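Projannalysin (Methanocaldococcus jannaschii, PDB 4JIX) is the zymogen of a soluble minigluzincin metallopeptidase that binds zinc and, once activated, probably hydrolyses peptide bonds. Local coordinates at residues I31-M36 and L52-V57. The protein carries 1 engineered substitution. Sequence-based numbering, arbitrary orientation.
With SO4 (sulfate ion), chain F.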
loop_
_atom_site.group_PDB
_atom_site.type_symbol
_atom_site.label_atom_id
_atom_site.label_comp_id
_atom_site.label_asym_id
_atom_site.label_seq_id
_atom_site.Cartn_x
_atom_site.Cartn_y
_atom_site.Cartn_z
ATOM N N ILE A 31 8.469 -4.914 -19.630
ATOM C CA ILE A 31 7.902 -5.306 -18.337
ATOM C C ILE A 31 9.011 -5.970 -17.530
ATOM O O ILE A 31 9.597 -6.951 -17.990
ATOM C CB ILE A 31 6.655 -6.226 -18.467
ATOM C CG1 ILE A 31 5.591 -5.627 -19.409
ATOM C CG2 ILE A 31 6.067 -6.551 -17.076
ATOM C CD1 ILE A 31 4.632 -6.647 -19.977
ATOM N N GLU A 32 9.312 -5.421 -16.344
ATOM C CA GLU A 32 10.336 -5.965 -15.452
ATOM C C GLU A 32 9.705 -6.351 -14.120
ATOM O O GLU A 32 9.202 -5.483 -13.409
ATOM C CB GLU A 32 11.475 -4.955 -15.219
ATOM C CG GLU A 32 12.520 -4.890 -16.309
ATOM C CD GLU A 32 13.738 -4.049 -15.963
ATOM O OE1 GLU A 32 13.850 -3.585 -14.805
ATOM O OE2 GLU A 32 14.590 -3.862 -16.860
ATOM N N ILE A 33 9.698 -7.646 -13.806
ATOM C CA ILE A 33 9.170 -8.162 -12.548
ATOM C C ILE A 33 10.393 -8.569 -11.730
ATOM O O ILE A 33 11.056 -9.559 -12.043
ATOM C CB ILE A 33 8.122 -9.294 -12.751
ATOM C CG1 ILE A 33 6.913 -8.774 -13.561
ATOM C CG2 ILE A 33 7.649 -9.866 -11.408
ATOM C CD1 ILE A 33 6.611 -9.561 -14.719
ATOM N N LYS A 34 10.732 -7.753 -10.730
ATOM C CA LYS A 34 11.926 -7.986 -9.924
ATOM C C LYS A 34 11.713 -7.570 -8.459
ATOM O O LYS A 34 10.791 -6.795 -8.181
ATOM C CB LYS A 34 13.132 -7.229 -10.535
ATOM C CG LYS A 34 12.987 -5.706 -10.574
ATOM C CD LYS A 34 14.288 -5.015 -10.982
ATOM C CE LYS A 34 14.338 -3.575 -10.519
ATOM N NZ LYS A 34 14.588 -3.470 -9.053
ATOM N N PRO A 35 12.547 -8.059 -7.498
ATOM C CA PRO A 35 12.402 -7.576 -6.120
ATOM C C PRO A 35 12.718 -6.083 -6.106
ATOM O O PRO A 35 13.660 -5.647 -6.762
ATOM C CB PRO A 35 13.422 -8.414 -5.327
ATOM C CG PRO A 35 13.842 -9.528 -6.246
ATOM C CD PRO A 35 13.705 -8.970 -7.623
ATOM N N MET A 36 11.839 -5.296 -5.510
ATOM C CA MET A 36 11.979 -3.843 -5.411
ATOM C C MET A 36 11.867 -3.477 -3.940
ATOM O O MET A 36 10.932 -3.917 -3.274
ATOM C CB MET A 36 10.911 -3.111 -6.247
ATOM C CG MET A 36 10.999 -3.332 -7.756
ATOM S SD MET A 36 9.486 -2.760 -8.602
ATOM C CE MET A 36 9.744 -0.986 -8.578
ATOM N N LEU A 52 7.505 -3.929 -11.810
ATOM C CA LEU A 52 6.560 -4.477 -10.833
ATOM C C LEU A 52 7.297 -5.302 -9.803
ATOM O O LEU A 52 8.164 -6.102 -10.164
ATOM C CB LEU A 52 5.472 -5.332 -11.523
ATOM C CG LEU A 52 4.602 -4.635 -12.590
ATOM C CD1 LEU A 52 3.794 -5.654 -13.373
ATOM C CD2 LEU A 52 3.669 -3.592 -11.972
ATOM N N ASN A 53 6.962 -5.102 -8.522
ATOM C CA ASN A 53 7.584 -5.830 -7.428
ATOM C C ASN A 53 7.197 -7.311 -7.518
ATOM O O ASN A 53 6.010 -7.649 -7.562
ATOM C CB ASN A 53 7.181 -5.218 -6.095
ATOM C CG ASN A 53 7.702 -5.944 -4.889
ATOM O OD1 ASN A 53 7.312 -7.079 -4.590
ATOM N ND2 ASN A 53 8.537 -5.266 -4.136
ATOM N N LYS A 54 8.214 -8.181 -7.539
ATOM C CA LYS A 54 8.083 -9.634 -7.680
ATOM C C LYS A 54 7.143 -10.276 -6.639
ATOM O O LYS A 54 6.285 -11.065 -7.033
ATOM C CB LYS A 54 9.464 -10.309 -7.643
ATOM C CG LYS A 54 9.430 -11.778 -8.070
ATOM C CD LYS A 54 10.819 -12.320 -8.350
ATOM C CE LYS A 54 10.793 -13.769 -8.769
ATOM N NZ LYS A 54 10.610 -14.677 -7.608
ATOM N N TYR A 55 7.294 -9.963 -5.344
ATOM C CA TYR A 55 6.425 -10.549 -4.316
ATOM C C TYR A 55 4.946 -10.143 -4.529
ATOM O O TYR A 55 4.053 -10.975 -4.364
ATOM C CB TYR A 55 6.889 -10.179 -2.894
ATOM C CG TYR A 55 5.959 -10.697 -1.813
ATOM C CD1 TYR A 55 4.957 -9.890 -1.281
ATOM C CD2 TYR A 55 6.055 -12.007 -1.350
ATOM C CE1 TYR A 55 4.074 -10.373 -0.317
ATOM C CE2 TYR A 55 5.176 -12.499 -0.384
ATOM C CZ TYR A 55 4.199 -11.673 0.142
ATOM O OH TYR A 55 3.349 -12.147 1.115
ATOM N N VAL A 56 4.704 -8.868 -4.884
ATOM C CA VAL A 56 3.372 -8.310 -5.144
ATOM C C VAL A 56 2.737 -9.036 -6.346
ATOM O O VAL A 56 1.595 -9.471 -6.250
ATOM C CB VAL A 56 3.485 -6.770 -5.361
ATOM C CG1 VAL A 56 2.210 -6.173 -5.952
ATOM C CG2 VAL A 56 3.847 -6.069 -4.054
ATOM N N VAL A 57 3.486 -9.205 -7.452
ATOM C CA VAL A 57 2.988 -9.888 -8.657
ATOM C C VAL A 57 2.586 -11.349 -8.336
ATOM O O VAL A 57 1.594 -11.850 -8.873
ATOM C CB VAL A 57 4.047 -9.806 -9.784
ATOM C CG1 VAL A 57 3.775 -10.804 -10.922
ATOM C CG2 VAL A 57 4.136 -8.384 -10.319
HETATM S S SO4 F . 14.601 -0.885 -5.846
HETATM O O1 SO4 F . 14.645 -1.380 -7.220
HETATM O O2 SO4 F . 13.229 -0.500 -5.509
HETATM O O3 SO4 F . 15.466 0.289 -5.701
HETATM O O4 SO4 F . 15.071 -1.943 -4.953
#
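Ile33 and Leu52 sit side by side on neighbouring parallel strands, at the point where the central strand of a small mixed sheet runs into helix 54-59. The sheet belongs to the minigluzincin fold, and Ile31, Ile33 and Leu52 turn toward its helices. Leu52 is buried, touching Ile12 of helix 12-22 and Ile69 of helix 62-78, and the CG2 methyl of Ile31 borders its CD1. The CG2 methyl of Ile33 is the bump that meets the helix. Chi1 of -61° sets CG1 beside the backbone N and turns CG2 anti to it, into a shallow hollow on the first helical turn. Lys54 CA forms one wall, 3.8 Å from Ile33 CG2. Val57 forms the other, its CB 4.0 Å from the same methyl, and the two side chains cross at about a right angle.

Within the sheet, Leu52 is held through both backbone polar atoms: its N donates to Glu32 O at 2.8 Å, and its O accepts from Lys34 N. Lys54 N reaches Lys34 O from above the carbonyl plane. On the other face of the sheet, Met36 sets its sulfur against the Leu52-Asn53 peptide, SD 3.4 Å from Asn53 N. Lys34 NZ donates to O1 of a sulfate, probably from the crystallisation liquor, at 2.8 Å. Asn53 caps the helix: its OD1 accepts from Val56 N at 3.2 Å, with an N-H...O angle of 164°.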